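Local coordinates for protein putative carboxylesterase (Lactobacillus plantarum WCFS1, PDB 3BJR) that probably hydrolyses carboxylic ester bonds, as a putative carboxylesterase whose central sheet and flanking helices are consistent with an alpha/beta-hydrolase fold, at residues E87-L91 / T92-P96; T147-A150 / T151-V155. All blocks are in the same frame, centred on the assembly; numbering follows the deposited sequence.

Contact 1. Residues E87-L91 / T92-P96; sequences EYTLL and TDQQP
D93 reaches back over the turn to L90 and closes it with its carboxylate. Its CB lies 3.7 Å from CG2 of T89, a methyl against a methylene, and also rests near the carbonyl oxygen of L90. CG is swung to the side of the D93 backbone N, anti to the carbonyl carbon (chi1 -59°), which carries the carboxylate back toward the amide of L90. At the tip, OD2 accepts the N-H of L90 over 2.8 Å in a fairly straight bond, using the lone pair turned away from OD1. The same oxygen also lies 3.4 Å from CB of L90. Aspartate suits this place because its short chain can bring an acceptor back, across the turn, to the N-H of the residue three before it.

The backbone answers in the reverse direction. L90 O takes two donors: the N of D93, 3.0 Å away and well above the carbonyl plane, and the N of Q94, 3.1 Å away and in that plane. Side chain and main chain together thus fasten L90 to the far side of the turn with three bonds. T89 adds an apolar touch, its CG2 lying 4.0 Å from CB of Q94, while its OG1 is hydrogen-bonded to D104. Further along, CD2 of L91 meets the methylene CG of Q95 at 4.0 Å, a loose contact in which the aliphatic part of a glutamine serves as the apolar partner.

The turn lies in the loop that leaves strand 82-87 and leads to helix 100-114. Y88, at its root, packs against helices 100-114 and 133-153 and bonds through OH to P57 O, while T89 and Q94 rest on A100 at the start of helix 100-114.

Contact 2. Residues T147-A150 / T151-V155; sequences TRVA and TELNV
Helix 133-153 is kinked at T147 and R148, with a wider pi-type turn at 147-149, and then runs on to L153, the N atoms of T151, E152 and L153 bonding to the carbonyl oxygens of T147, R148 and V149, the last pair at 2.8 Å. On the inward side V149 and L153 lie side by side and point the same way, CG1 of V149 touching CD1 of L153 at 3.6 Å. The valine places CG1 anti to its backbone N (chi1 179°), which directs this methyl along the helix to the leucine one turn on.

A Schellman motif ends the helix: N154, the C-prime residue with positive phi, turns the chain out of the helix, V155 N bonds to A150 O at 2.9 Å, and a weak bond joins N154 N to T151 O. Asparagine tolerates this left-handed backbone conformation better than most residues with a side chain. The small methyl of A150 fits close to the chain after the turn, CB lying 3.3 Å from V155 O.

V149 also packs on V102, and L153 on R107, both of helix 100-114. With the branched end of L153 cut back to an alanine, CG1 of V149 would probably lose the methyl beside it, and a gap would open toward R107. On another face, where R148 and E152 both touch W188, CG of E152 lies 3.4 Å from R148 O, and the chain bends beyond it at chi2 (-63°); its carboxylate oxygen OE2 remains 5.4 Å from NH2 of R148, where the opposite charges may attract weakly.

Both contacts are partly buried, their centres about 17 and 18 Å from the centre of the chain, and each combines buried residues with exposed ones. They do not touch: their nearest atoms are about 9 Å apart. Helix 100-114 is their common neighbour, met by Y88, T89 and Q94 of contact 1 within its first turn or so, and by V149, E152, L153 and V155 of contact 2 from there to N110. Their chemistry follows their place. In its loop, contact 1 adds a side-chain carboxylate to the main-chain bonds of its turn, whereas the hydrogen bonds across contact 2 all run between main-chain atoms and its inward side chains go to apolar packing.

Contact 1. Residues E87-L91 / T92-P96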
loop_
_atom_site.group_PDB
_atom_site.type_symbol
_atom_site.label_atom_id
_atom_site.label_comp_id
_atom_site.label_asym_id
_atom_site.label_seq_id
_atom_site.Cartn_x
_atom_site.Cartn_y
_atom_site.Cartn_z
ATOM N N GLU A 87 -25.433 -10.915 5.447
ATOM C CA GLU A 87 -25.908 -11.630 4.291
ATOM C C GLU A 87 -26.842 -10.633 3.564
ATOM O O GLU A 87 -27.979 -10.449 3.932
ATOM C CB GLU A 87 -26.648 -12.905 4.677
ATOM C CG GLU A 87 -25.776 -13.921 5.359
ATOM C CD GLU A 87 -26.538 -15.185 5.695
ATOM O OE1 GLU A 87 -26.894 -15.890 4.742
ATOM O OE2 GLU A 87 -26.769 -15.474 6.888
ATOM N N TYR A 88 -26.290 -9.936 2.586
ATOM C CA TYR A 88 -27.014 -8.936 1.814
ATOM C C TYR A 88 -27.835 -9.499 0.657
ATOM O O TYR A 88 -27.750 -10.678 0.331
ATOM C CB TYR A 88 -26.041 -7.869 1.304
ATOM C CG TYR A 88 -24.776 -8.385 0.598
ATOM C CD1 TYR A 88 -24.788 -8.771 -0.745
ATOM C CD2 TYR A 88 -23.568 -8.447 1.266
ATOM C CE1 TYR A 88 -23.633 -9.220 -1.369
ATOM C CE2 TYR A 88 -22.412 -8.910 0.640
ATOM C CZ TYR A 88 -22.454 -9.311 -0.673
ATOM O OH TYR A 88 -21.320 -9.748 -1.294
ATOM N N THR A 89 -28.663 -8.632 0.072
ATOM C CA THR A 89 -29.520 -8.987 -1.067
ATOM C C THR A 89 -28.698 -9.492 -2.236
ATOM O O THR A 89 -27.669 -8.904 -2.593
ATOM C CB THR A 89 -30.363 -7.778 -1.531
ATOM O OG1 THR A 89 -31.049 -7.275 -0.397
ATOM C CG2 THR A 89 -31.379 -8.162 -2.618
ATOM N N LEU A 90 -29.170 -10.592 -2.824
ATOM C CA LEU A 90 -28.492 -11.233 -3.933
ATOM C C LEU A 90 -29.307 -11.068 -5.211
ATOM O O LEU A 90 -30.440 -10.608 -5.182
ATOM C CB LEU A 90 -28.271 -12.734 -3.605
ATOM C CG LEU A 90 -27.527 -13.081 -2.302
ATOM C CD1 LEU A 90 -27.613 -14.581 -1.993
ATOM C CD2 LEU A 90 -26.150 -12.613 -2.366
ATOM N N LEU A 91 -28.714 -11.441 -6.339
ATOM C CA LEU A 91 -29.392 -11.375 -7.651
ATOM C C LEU A 91 -30.632 -12.227 -7.685
ATOM O O LEU A 91 -31.608 -11.874 -8.342
ATOM C CB LEU A 91 -28.439 -11.783 -8.767
ATOM C CG LEU A 91 -27.390 -10.714 -9.077
ATOM C CD1 LEU A 91 -26.062 -11.296 -9.634
ATOM C CD2 LEU A 91 -28.023 -9.673 -10.006
ATOM N N THR A 92 -30.610 -13.340 -6.965
ATOM C CA THR A 92 -31.789 -14.211 -6.858
ATOM C C THR A 92 -32.926 -13.600 -6.038
ATOM O O THR A 92 -34.077 -13.977 -6.221
ATOM C CB THR A 92 -31.424 -15.595 -6.279
ATOM O OG1 THR A 92 -30.449 -15.427 -5.240
ATOM C CG2 THR A 92 -30.852 -16.512 -7.390
ATOM N N ASP A 93 -32.617 -12.667 -5.143
ATOM C CA ASP A 93 -33.642 -11.976 -4.352
ATOM C C ASP A 93 -34.265 -10.828 -5.131
ATOM O O ASP A 93 -35.449 -10.542 -5.008
ATOM C CB ASP A 93 -33.051 -11.385 -3.091
ATOM C CG ASP A 93 -32.417 -12.412 -2.230
ATOM O OD1 ASP A 93 -33.114 -13.387 -1.858
ATOM O OD2 ASP A 93 -31.222 -12.219 -1.912
ATOM N N GLN A 94 -33.444 -10.154 -5.920
ATOM C CA GLN A 94 -33.904 -8.994 -6.637
ATOM C C GLN A 94 -33.053 -8.700 -7.860
ATOM O O GLN A 94 -31.812 -8.697 -7.810
ATOM C CB GLN A 94 -33.897 -7.815 -5.657
ATOM C CG GLN A 94 -33.812 -6.451 -6.269
ATOM C CD GLN A 94 -33.916 -5.378 -5.223
ATOM O OE1 GLN A 94 -34.625 -5.531 -4.225
ATOM N NE2 GLN A 94 -33.218 -4.276 -5.445
ATOM N N GLN A 95 -33.743 -8.468 -8.970
ATOM C CA GLN A 95 -33.056 -8.091 -10.184
ATOM C C GLN A 95 -33.843 -6.984 -10.916
ATOM O O GLN A 95 -35.063 -7.122 -11.116
ATOM C CB GLN A 95 -32.807 -9.286 -11.090
ATOM C CG GLN A 95 -31.515 -9.065 -11.857
ATOM C CD GLN A 95 -31.316 -10.022 -12.964
ATOM O OE1 GLN A 95 -32.266 -10.652 -13.442
ATOM N NE2 GLN A 95 -30.083 -10.107 -13.435
ATOM N N PRO A 96 -33.151 -5.871 -11.275
ATOM C CA PRO A 96 -31.711 -5.610 -11.045
ATOM C C PRO A 96 -31.428 -5.438 -9.552
ATOM O O PRO A 96 -32.295 -4.988 -8.794
ATOM C CB PRO A 96 -31.459 -4.305 -11.793
ATOM C CG PRO A 96 -32.782 -3.616 -11.750
ATOM C CD PRO A 96 -33.812 -4.711 -11.898
#

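Contact 2. Residues T147-A150 / T151-V155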
loop_
_atom_site.group_PDB
_atom_site.type_symbol
_atom_site.label_atom_id
_atom_site.label_comp_id
_atom_site.label_asym_id
_atom_site.label_seq_id
_atom_site.Cartn_x
_atom_site.Cartn_y
_atom_site.Cartn_z
ATOM N N THR A 147 -25.919 10.862 2.437
ATOM C CA THR A 147 -26.765 11.347 1.360
ATOM C C THR A 147 -27.763 10.286 0.885
ATOM O O THR A 147 -28.819 10.115 1.500
ATOM C CB THR A 147 -25.892 11.887 0.207
ATOM O OG1 THR A 147 -24.872 10.935 -0.125
ATOM C CG2 THR A 147 -25.237 13.204 0.634
ATOM N N ARG A 148 -27.405 9.526 -0.146
ATOM C CA ARG A 148 -28.374 8.595 -0.756
ATOM C C ARG A 148 -28.879 7.477 0.184
ATOM O O ARG A 148 -30.049 7.178 0.159
ATOM C CB ARG A 148 -27.874 8.038 -2.123
ATOM C CG ARG A 148 -27.409 9.101 -3.203
ATOM C CD ARG A 148 -28.301 10.355 -3.400
ATOM N NE ARG A 148 -29.648 10.122 -3.960
ATOM C CZ ARG A 148 -30.052 10.377 -5.220
ATOM N NH1 ARG A 148 -29.234 10.891 -6.150
ATOM N NH2 ARG A 148 -31.305 10.093 -5.571
ATOM N N VAL A 149 -28.046 6.908 1.035
ATOM C CA VAL A 149 -28.524 5.867 1.975
ATOM C C VAL A 149 -29.508 6.451 2.994
ATOM O O VAL A 149 -30.599 5.907 3.205
ATOM C CB VAL A 149 -27.358 5.150 2.730
ATOM C CG1 VAL A 149 -27.925 4.121 3.693
ATOM C CG2 VAL A 149 -26.392 4.490 1.734
ATOM N N ALA A 150 -29.136 7.584 3.597
ATOM C CA ALA A 150 -29.990 8.277 4.573
ATOM C C ALA A 150 -31.371 8.604 4.002
ATOM O O ALA A 150 -32.409 8.356 4.649
ATOM C CB ALA A 150 -29.294 9.568 5.077
ATOM N N THR A 151 -31.385 9.136 2.782
ATOM C CA THR A 151 -32.644 9.536 2.167
ATOM C C THR A 151 -33.426 8.304 1.684
ATOM O O THR A 151 -34.630 8.275 1.846
ATOM C CB THR A 151 -32.438 10.619 1.088
ATOM O OG1 THR A 151 -31.525 10.156 0.115
ATOM C CG2 THR A 151 -31.814 11.859 1.689
ATOM N N GLU A 152 -32.772 7.261 1.158
ATOM C CA GLU A 152 -33.511 6.026 0.771
ATOM C C GLU A 152 -34.088 5.290 1.981
ATOM O O GLU A 152 -35.199 4.780 1.928
ATOM C CB GLU A 152 -32.654 5.037 -0.032
ATOM C CG GLU A 152 -32.431 5.402 -1.471
ATOM C CD GLU A 152 -33.747 5.433 -2.208
ATOM O OE1 GLU A 152 -34.388 4.360 -2.336
ATOM O OE2 GLU A 152 -34.141 6.548 -2.612
ATOM N N LEU A 153 -33.332 5.215 3.063
ATOM C CA LEU A 153 -33.830 4.552 4.272
ATOM C C LEU A 153 -34.650 5.469 5.157
ATOM O O LEU A 153 -35.310 5.008 6.075
ATOM C CB LEU A 153 -32.661 4.015 5.093
ATOM C CG LEU A 153 -31.826 2.955 4.410
ATOM C CD1 LEU A 153 -30.755 2.560 5.349
ATOM C CD2 LEU A 153 -32.688 1.754 3.985
ATOM N N ASN A 154 -34.602 6.769 4.876
ATOM C CA ASN A 154 -35.250 7.761 5.683
ATOM C C ASN A 154 -34.767 7.607 7.121
ATOM O O ASN A 154 -35.560 7.469 8.048
ATOM C CB ASN A 154 -36.773 7.663 5.548
ATOM C CG ASN A 154 -37.477 8.798 6.219
ATOM O OD1 ASN A 154 -36.955 9.913 6.259
ATOM N ND2 ASN A 154 -38.665 8.531 6.760
ATOM N N VAL A 155 -33.452 7.619 7.278
ATOM C CA VAL A 155 -32.782 7.492 8.562
ATOM C C VAL A 155 -31.851 8.692 8.624
ATOM O O VAL A 155 -31.294 9.094 7.604
ATOM C CB VAL A 155 -32.001 6.145 8.672
ATOM C CG1 VAL A 155 -30.952 6.142 9.835
ATOM C CG2 VAL A 155 -32.993 4.987 8.776
#